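Local coordinates for nicotinate phosphoribosyltransferase (Saccharomyces cerevisiae, PDB 1VLP), which catalyses the ATP-dependent formation of nicotinate ribonucleotide from nicotinic acid and phosphoribosyl pyrophosphate, the first step of NAD synthesis from nicotinic acid, at residues Asn167-Glu170 with Gln171-Lys175; Ile228-Ala231 with Lys232-Val236; Glu80-Glu83 with Tyr84-Glu88. All blocks are in the same frame, centred on the assembly; numbering follows the deposited sequence.

From the N terminus the chain reaches contact 3 first (Glu80-Glu88, in helix 79-88), then contact 1 (Asn167-Lys175, at the start of helix 168-181) and last contact 2 (Ile228-Val236, helix 228-234 and its exit). Each joins residues about one helical turn apart, so none closes a long loop, and they follow in series without nesting or crossing. Contacts 2 and 3 touch: Lys232 NZ lies 2.7 Å from Glu80 OE2 in a salt bridge, joining the N-terminal region to the family's barrel-like part. Contact 1 stands apart, its nearest atoms about 8 Å from contact 2, yet both pack on helix 197-213, where Leu169 and Tyr234 each touch Gln205.

Contact 1 of 3, residues Asn167-Glu170 with Gln171-Lys175; sequences NQLE and QAEKK
Gln171 N, Ala172 N, Glu173 N and Lys174 N donate in turn to Asn167 O, Gln168 O, Leu169 O and Glu170 O, four i to i+4 backbone bonds of 2.9 to 3.1 Å. On one flank, Gln168 and Gln171 run side by side and point the same way, with their amide planes at right angles and Gln168 NE2 3.8 Å from Gln171 NE2. The two chains get there differently: Gln168 sets CG beside its backbone N (chi1 -79°) and bends at chi2, while Gln171 reaches out extended. Both NE2 groups donate to the backbone O of Asp372, and a water completes the cluster, accepting from Gln171 NE2 at 2.9 Å and bonded to Gln168 OE1 at 2.7 Å as well as to Gln168 O. This is the first turn of helix 168-181; Asn167 holds the N-cap position, but its side chain makes no capping bond. The side chain of Gln168 is about 10 Å from that of Thr367, inferred to bind phosphoribosyl pyrophosphate. Opposite charges meet close by, where Lys175 NZ forms a salt bridge with Asp372 OD2. Elsewhere on the turn, a second water donates to Glu170 O at 2.8 Å and, over a longer 3.3 Å, to Glu173 OE1. The like-charged Glu170 OE2 and Glu173 OE1 stay 6.1 Å apart. Ala172 and Gln168 rest on Ile203 of helix 197-213.

Contact 2 of 3, residues Ile228-Ala231 with Lys232-Val236; sequences ILFA and KKYGV
Phe230 and Tyr234 meet within a single helical turn, a local i to i+4 contact on the short helix 228-234 that follows strand 222-225 of the parallel sheet and ends in a Schellman-type C-cap. The cap shows in the 6→1 bond from Val236 N to Ala231 O, 3.0 Å long and in the carbonyl plane on a lone pair, with Gly235 at positive phi (69°) turning the chain out of the helix. Before it, Lys232 N, Lys233 N and Tyr234 N bond regularly to Ile228 O, Leu229 O and Phe230 O. The two aromatic side chains lie alongside, both with CG beside the backbone N (chi1 -76° and -73°), and Phe230 CD1 comes in the plane of the tyrosine ring at its edge, 3.7 Å from Tyr234 CE2. Lys233 CG sits over one face of that ring, 3.8 Å above its plane and toward the rim. Tyr234 OH and Lys233 NZ both reach Asp201 OD1 of helix 197-213, by a hydrogen bond and a salt bridge respectively. With an alanine in place of Tyr234 the ring and its hydroxyl are gone, which is likely to open a gap beside Phe230 CD1 and leave Asp201 OD1 with the ammonium of Lys233 but without the tyrosine hydroxyl. Beyond the glycine, the chain folds back over Ala231: Val236 CG2 packs 4.0 Å from Ala231 CA, and Val236 O lies 3.3 Å from Ala231 CB.

Contact 3 of 3, residues Glu80-Glu83 with Tyr84-Glu88; sequences EEIE and YLKQE
Ile82 and Lys86 cross one turn apart on helix 79-88, methyl CG2 of the isoleucine 3.8 Å from Lys86 CD. Lys86 places CG beside its backbone N (chi1 -70°), which lays the chain back along the preceding turn with Lys86 CG 3.3 Å from Ile82 O; a bend at chi3 (69°) then carries NZ onward toward Glu83. There Glu83 OE1 and Lys86 NZ stand 4.2 Å apart, opposite charges near each other but beyond a salt bridge, so any pull between them is probably mild. Glu83 starts with CG anti to the backbone N and then curls at chi2 (42°), bringing OE2 across Gln87, 4.1 Å from Gln87 CB. Since Glu83 also touches a crystal neighbour, this pose may partly reflect the lattice. Leu85 folds its CG back to 3.5 Å from Glu81 O. Tyr84, like Glu83, sets CG anti to its backbone N, and Glu88 CG lies 3.4 Å above one face of its ring, near the rim. Beneath these groups run regular alpha-helical bonds, among them Lys86 N to Ile82 O at 3.0 Å. The helix touches two others: Ile82 and Leu85 pack on Ile100 of helix 94-101, while Tyr84 reaches Ile228 and Ala231 of helix 228-234, which follows strand 222-225 of the parallel sheet.

Contact 1 of 3, residues Asn167-Glu170 with Gln171-Lys175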
loop_
_atom_site.group_PDB
_atom_site.type_symbol
_atom_site.label_atom_id
_atom_site.label_comp_id
_atom_site.label_asym_id
_atom_site.label_seq_id
_atom_site.Cartn_x
_atom_site.Cartn_y
_atom_site.Cartn_z
ATOM N N ASN A 167 -7.746 19.968 15.393
ATOM C CA ASN A 167 -7.945 18.732 16.141
ATOM C C ASN A 167 -7.423 17.444 15.479
ATOM O O ASN A 167 -7.730 16.348 15.978
ATOM C CB ASN A 167 -9.408 18.560 16.530
ATOM C CG ASN A 167 -9.898 19.680 17.452
ATOM O OD1 ASN A 167 -9.323 19.904 18.532
ATOM N ND2 ASN A 167 -10.926 20.412 17.013
ATOM N N GLN A 168 -6.671 17.555 14.374
ATOM C CA GLN A 168 -6.110 16.356 13.692
ATOM C C GLN A 168 -5.154 15.599 14.621
ATOM O O GLN A 168 -5.252 14.364 14.826
ATOM C CB GLN A 168 -5.397 16.740 12.400
ATOM C CG GLN A 168 -6.367 17.000 11.237
ATOM C CD GLN A 168 -7.184 15.762 10.906
ATOM O OE1 GLN A 168 -6.593 14.687 10.819
ATOM N NE2 GLN A 168 -8.529 15.907 10.686
ATOM N N LEU A 169 -4.278 16.327 15.282
ATOM C CA LEU A 169 -3.356 15.615 16.192
ATOM C C LEU A 169 -4.115 14.888 17.334
ATOM O O LEU A 169 -3.874 13.705 17.596
ATOM C CB LEU A 169 -2.328 16.601 16.736
ATOM C CG LEU A 169 -1.175 16.080 17.607
ATOM C CD1 LEU A 169 -0.177 17.236 17.618
ATOM C CD2 LEU A 169 -1.635 15.723 19.012
ATOM N N GLU A 170 -5.015 15.619 18.000
ATOM C CA GLU A 170 -5.818 15.103 19.103
ATOM C C GLU A 170 -6.703 13.904 18.712
ATOM O O GLU A 170 -6.865 12.945 19.498
ATOM C CB GLU A 170 -6.692 16.239 19.623
ATOM C CG GLU A 170 -5.912 17.385 20.308
ATOM C CD GLU A 170 -5.188 18.395 19.375
ATOM O OE1 GLU A 170 -5.337 18.416 18.124
ATOM O OE2 GLU A 170 -4.410 19.208 19.939
ATOM N N GLN A 171 -7.263 13.965 17.500
ATOM C CA GLN A 171 -8.109 12.876 17.001
ATOM C C GLN A 171 -7.313 11.569 16.783
ATOM O O GLN A 171 -7.760 10.459 17.131
ATOM C CB GLN A 171 -8.790 13.350 15.717
ATOM C CG GLN A 171 -9.586 12.311 15.039
ATOM C CD GLN A 171 -10.357 12.870 13.858
ATOM O OE1 GLN A 171 -11.498 13.312 14.006
ATOM N NE2 GLN A 171 -9.729 12.911 12.719
ATOM N N ALA A 172 -6.128 11.720 16.200
ATOM C CA ALA A 172 -5.231 10.584 16.036
ATOM C C ALA A 172 -4.780 10.013 17.382
ATOM O O ALA A 172 -4.719 8.785 17.562
ATOM C CB ALA A 172 -4.034 10.954 15.179
ATOM N N GLU A 173 -4.425 10.898 18.299
ATOM C CA GLU A 173 -4.025 10.510 19.650
ATOM C C GLU A 173 -5.094 9.681 20.365
ATOM O O GLU A 173 -4.794 8.610 20.931
ATOM C CB GLU A 173 -3.688 11.738 20.465
ATOM C CG GLU A 173 -3.147 11.394 21.832
ATOM C CD GLU A 173 -3.030 12.601 22.771
ATOM O OE1 GLU A 173 -3.493 13.718 22.448
ATOM O OE2 GLU A 173 -2.477 12.417 23.869
ATOM N N LYS A 174 -6.334 10.130 20.277
ATOM C CA LYS A 174 -7.465 9.410 20.871
ATOM C C LYS A 174 -7.649 8.037 20.268
ATOM O O LYS A 174 -7.909 7.081 20.997
ATOM C CB LYS A 174 -8.762 10.230 20.747
ATOM C CG LYS A 174 -9.980 9.470 21.198
ATOM C CD LYS A 174 -11.192 10.344 21.361
ATOM C CE LYS A 174 -12.416 9.577 21.891
ATOM N NZ LYS A 174 -13.607 10.455 21.616
ATOM N N LYS A 175 -7.512 7.926 18.936
ATOM C CA LYS A 175 -7.609 6.632 18.261
ATOM C C LYS A 175 -6.518 5.705 18.780
ATOM O O LYS A 175 -6.794 4.594 19.201
ATOM C CB LYS A 175 -7.495 6.774 16.752
ATOM C CG LYS A 175 -8.694 7.536 16.171
ATOM C CD LYS A 175 -8.528 7.705 14.679
ATOM C CE LYS A 175 -9.619 8.532 14.086
ATOM N NZ LYS A 175 -9.336 8.822 12.622
HETATM O O HOH W 1 -6.819 12.971 12.950
HETATM O O HOH W 2 -6.755 13.512 22.188
#

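Contact 2 of 3, residues Ile228-Ala231 with Lys232-Val236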
loop_
_atom_site.group_PDB
_atom_site.type_symbol
_atom_site.label_atom_id
_atom_site.label_comp_id
_atom_site.label_asym_id
_atom_site.label_seq_id
_atom_site.Cartn_x
_atom_site.Cartn_y
_atom_site.Cartn_z
ATOM N N ILE A 228 8.370 5.109 5.135
ATOM C CA ILE A 228 9.730 4.963 5.580
ATOM C C ILE A 228 10.269 6.296 6.100
ATOM O O ILE A 228 11.012 6.318 7.112
ATOM C CB ILE A 228 10.637 4.438 4.451
ATOM C CG1 ILE A 228 10.101 3.162 3.814
ATOM C CG2 ILE A 228 12.026 4.180 4.954
ATOM C CD1 ILE A 228 10.866 2.821 2.555
ATOM N N LEU A 229 9.891 7.410 5.447
ATOM C CA LEU A 229 10.380 8.729 5.877
ATOM C C LEU A 229 9.888 9.075 7.293
ATOM O O LEU A 229 10.679 9.563 8.097
ATOM C CB LEU A 229 9.954 9.839 4.896
ATOM C CG LEU A 229 10.693 11.165 5.046
ATOM C CD1 LEU A 229 12.166 10.957 4.851
ATOM C CD2 LEU A 229 10.214 12.115 4.053
ATOM N N PHE A 230 8.612 8.820 7.557
ATOM C CA PHE A 230 8.031 9.061 8.896
ATOM C C PHE A 230 8.552 8.077 9.911
ATOM O O PHE A 230 8.710 8.431 11.067
ATOM C CB PHE A 230 6.520 9.076 8.868
ATOM C CG PHE A 230 5.944 10.361 8.293
ATOM C CD1 PHE A 230 6.248 11.565 8.888
ATOM C CD2 PHE A 230 5.105 10.360 7.201
ATOM C CE1 PHE A 230 5.726 12.763 8.421
ATOM C CE2 PHE A 230 4.567 11.602 6.672
ATOM C CZ PHE A 230 4.898 12.788 7.299
ATOM N N ALA A 231 8.807 6.826 9.510
ATOM C CA ALA A 231 9.459 5.864 10.424
ATOM C C ALA A 231 10.806 6.452 10.909
ATOM O O ALA A 231 11.116 6.479 12.089
ATOM C CB ALA A 231 9.712 4.644 9.730
ATOM N N LYS A 232 11.590 6.926 9.950
ATOM C CA LYS A 232 12.903 7.533 10.237
ATOM C C LYS A 232 12.754 8.760 11.135
ATOM O O LYS A 232 13.485 8.893 12.124
ATOM C CB LYS A 232 13.618 7.881 8.938
ATOM C CG LYS A 232 15.074 8.384 9.107
ATOM C CD LYS A 232 15.677 8.539 7.700
ATOM C CE LYS A 232 17.133 8.911 7.768
ATOM N NZ LYS A 232 17.288 10.240 8.400
ATOM N N LYS A 233 11.836 9.653 10.782
ATOM C CA LYS A 233 11.614 10.875 11.510
ATOM C C LYS A 233 11.223 10.655 12.993
ATOM O O LYS A 233 11.751 11.313 13.889
ATOM C CB LYS A 233 10.532 11.694 10.848
ATOM C CG LYS A 233 10.295 13.065 11.488
ATOM C CD LYS A 233 9.386 13.913 10.720
ATOM C CE LYS A 233 9.118 15.205 11.494
ATOM N NZ LYS A 233 8.196 16.152 10.792
ATOM N N TYR A 234 10.286 9.744 13.222
ATOM C CA TYR A 234 9.665 9.519 14.549
ATOM C C TYR A 234 10.293 8.381 15.335
ATOM O O TYR A 234 9.903 8.107 16.503
ATOM C CB TYR A 234 8.142 9.380 14.381
ATOM C CG TYR A 234 7.552 10.722 14.078
ATOM C CD1 TYR A 234 7.322 11.644 15.087
ATOM C CD2 TYR A 234 7.174 11.068 12.783
ATOM C CE1 TYR A 234 6.803 12.902 14.831
ATOM C CE2 TYR A 234 6.660 12.357 12.496
ATOM C CZ TYR A 234 6.473 13.267 13.526
ATOM O OH TYR A 234 5.952 14.520 13.262
ATOM N N GLY A 235 11.334 7.778 14.755
ATOM C CA GLY A 235 12.119 6.767 15.430
ATOM C C GLY A 235 11.399 5.463 15.678
ATOM O O GLY A 235 11.641 4.807 16.694
ATOM N N VAL A 236 10.552 5.075 14.734
ATOM C CA VAL A 236 9.807 3.808 14.780
ATOM C C VAL A 236 10.145 2.944 13.577
ATOM O O VAL A 236 10.800 3.393 12.617
ATOM C CB VAL A 236 8.269 4.066 14.944
ATOM C CG1 VAL A 236 7.994 4.901 16.213
ATOM C CG2 VAL A 236 7.663 4.753 13.763
#

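Contact 3 of 3, residues Glu80-Glu83 with Tyr84-Glu88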
loop_
_atom_site.group_PDB
_atom_site.type_symbol
_atom_site.label_atom_id
_atom_site.label_comp_id
_atom_site.label_asym_id
_atom_site.label_seq_id
_atom_site.Cartn_x
_atom_site.Cartn_y
_atom_site.Cartn_z
ATOM N N GLU A 80 22.396 9.288 3.786
ATOM C CA GLU A 80 21.700 8.989 5.058
ATOM C C GLU A 80 20.499 8.086 4.802
ATOM O O GLU A 80 20.205 7.192 5.581
ATOM C CB GLU A 80 21.229 10.304 5.693
ATOM C CG GLU A 80 20.556 10.203 7.069
ATOM C CD GLU A 80 20.454 11.569 7.774
ATOM O OE1 GLU A 80 21.381 12.405 7.585
ATOM O OE2 GLU A 80 19.454 11.807 8.505
ATOM N N GLU A 81 19.830 8.284 3.674
ATOM C CA GLU A 81 18.686 7.450 3.320
ATOM C C GLU A 81 19.126 6.022 3.028
ATOM O O GLU A 81 18.480 5.059 3.479
ATOM C CB GLU A 81 17.938 8.041 2.140
ATOM C CG GLU A 81 17.206 9.342 2.583
ATOM C CD GLU A 81 16.621 10.097 1.433
ATOM O OE1 GLU A 81 16.940 9.731 0.288
ATOM O OE2 GLU A 81 15.841 11.054 1.702
ATOM N N ILE A 82 20.217 5.880 2.295
ATOM C CA ILE A 82 20.706 4.538 1.975
ATOM C C ILE A 82 21.174 3.833 3.274
ATOM O O ILE A 82 20.912 2.641 3.499
ATOM C CB ILE A 82 21.822 4.608 0.949
ATOM C CG1 ILE A 82 21.288 5.087 -0.415
ATOM C CG2 ILE A 82 22.599 3.268 0.873
ATOM C CD1 ILE A 82 20.553 4.120 -1.160
ATOM N N GLU A 83 21.857 4.571 4.123
ATOM C CA GLU A 83 22.227 4.013 5.428
ATOM C C GLU A 83 20.987 3.532 6.197
ATOM O O GLU A 83 21.028 2.463 6.808
ATOM C CB GLU A 83 23.011 4.996 6.268
ATOM C CG GLU A 83 23.564 4.333 7.571
ATOM C CD GLU A 83 24.157 2.897 7.356
ATOM O OE1 GLU A 83 25.144 2.787 6.553
ATOM O OE2 GLU A 83 23.618 1.906 7.986
ATOM N N TYR A 84 19.929 4.342 6.205
ATOM C CA TYR A 84 18.690 3.976 6.886
ATOM C C TYR A 84 18.116 2.673 6.337
ATOM O O TYR A 84 17.701 1.794 7.109
ATOM C CB TYR A 84 17.650 5.088 6.846
ATOM C CG TYR A 84 16.435 4.787 7.682
ATOM C CD1 TYR A 84 16.487 4.918 9.067
ATOM C CD2 TYR A 84 15.228 4.379 7.104
ATOM C CE1 TYR A 84 15.384 4.688 9.858
ATOM C CE2 TYR A 84 14.132 4.092 7.899
ATOM C CZ TYR A 84 14.212 4.231 9.278
ATOM O OH TYR A 84 13.106 3.987 10.088
ATOM N N LEU A 85 18.130 2.527 5.019
ATOM C CA LEU A 85 17.604 1.321 4.391
ATOM C C LEU A 85 18.451 0.088 4.785
ATOM O O LEU A 85 17.901 -0.978 5.084
ATOM C CB LEU A 85 17.541 1.470 2.859
ATOM C CG LEU A 85 16.535 2.453 2.254
ATOM C CD1 LEU A 85 16.738 2.600 0.755
ATOM C CD2 LEU A 85 15.089 2.053 2.600
ATOM N N LYS A 86 19.777 0.230 4.800
ATOM C CA LYS A 86 20.644 -0.882 5.124
ATOM C C LYS A 86 20.421 -1.319 6.593
ATOM O O LYS A 86 20.466 -2.507 6.909
ATOM C CB LYS A 86 22.090 -0.498 4.873
ATOM C CG LYS A 86 22.415 -0.339 3.356
ATOM C CD LYS A 86 23.716 0.393 3.132
ATOM C CE LYS A 86 24.877 -0.412 3.563
ATOM N NZ LYS A 86 26.160 0.340 3.275
ATOM N N GLN A 87 20.205 -0.358 7.482
ATOM C CA GLN A 87 19.965 -0.637 8.890
ATOM C C GLN A 87 18.615 -1.309 9.186
ATOM O O GLN A 87 18.573 -2.325 9.903
ATOM C CB GLN A 87 20.096 0.654 9.727
ATOM C CG GLN A 87 19.916 0.445 11.258
ATOM C CD GLN A 87 20.877 -0.623 11.905
ATOM O OE1 GLN A 87 20.500 -1.309 12.876
ATOM N NE2 GLN A 87 22.112 -0.735 11.390
ATOM N N GLU A 88 17.534 -0.769 8.622
ATOM C CA GLU A 88 16.179 -1.212 8.931
ATOM C C GLU A 88 15.655 -2.312 8.027
ATOM O O GLU A 88 14.678 -2.994 8.393
ATOM C CB GLU A 88 15.193 -0.043 8.877
ATOM C CG GLU A 88 15.446 1.076 9.852
ATOM C CD GLU A 88 15.462 0.642 11.316
ATOM O OE1 GLU A 88 14.659 -0.229 11.745
ATOM O OE2 GLU A 88 16.299 1.186 12.055
#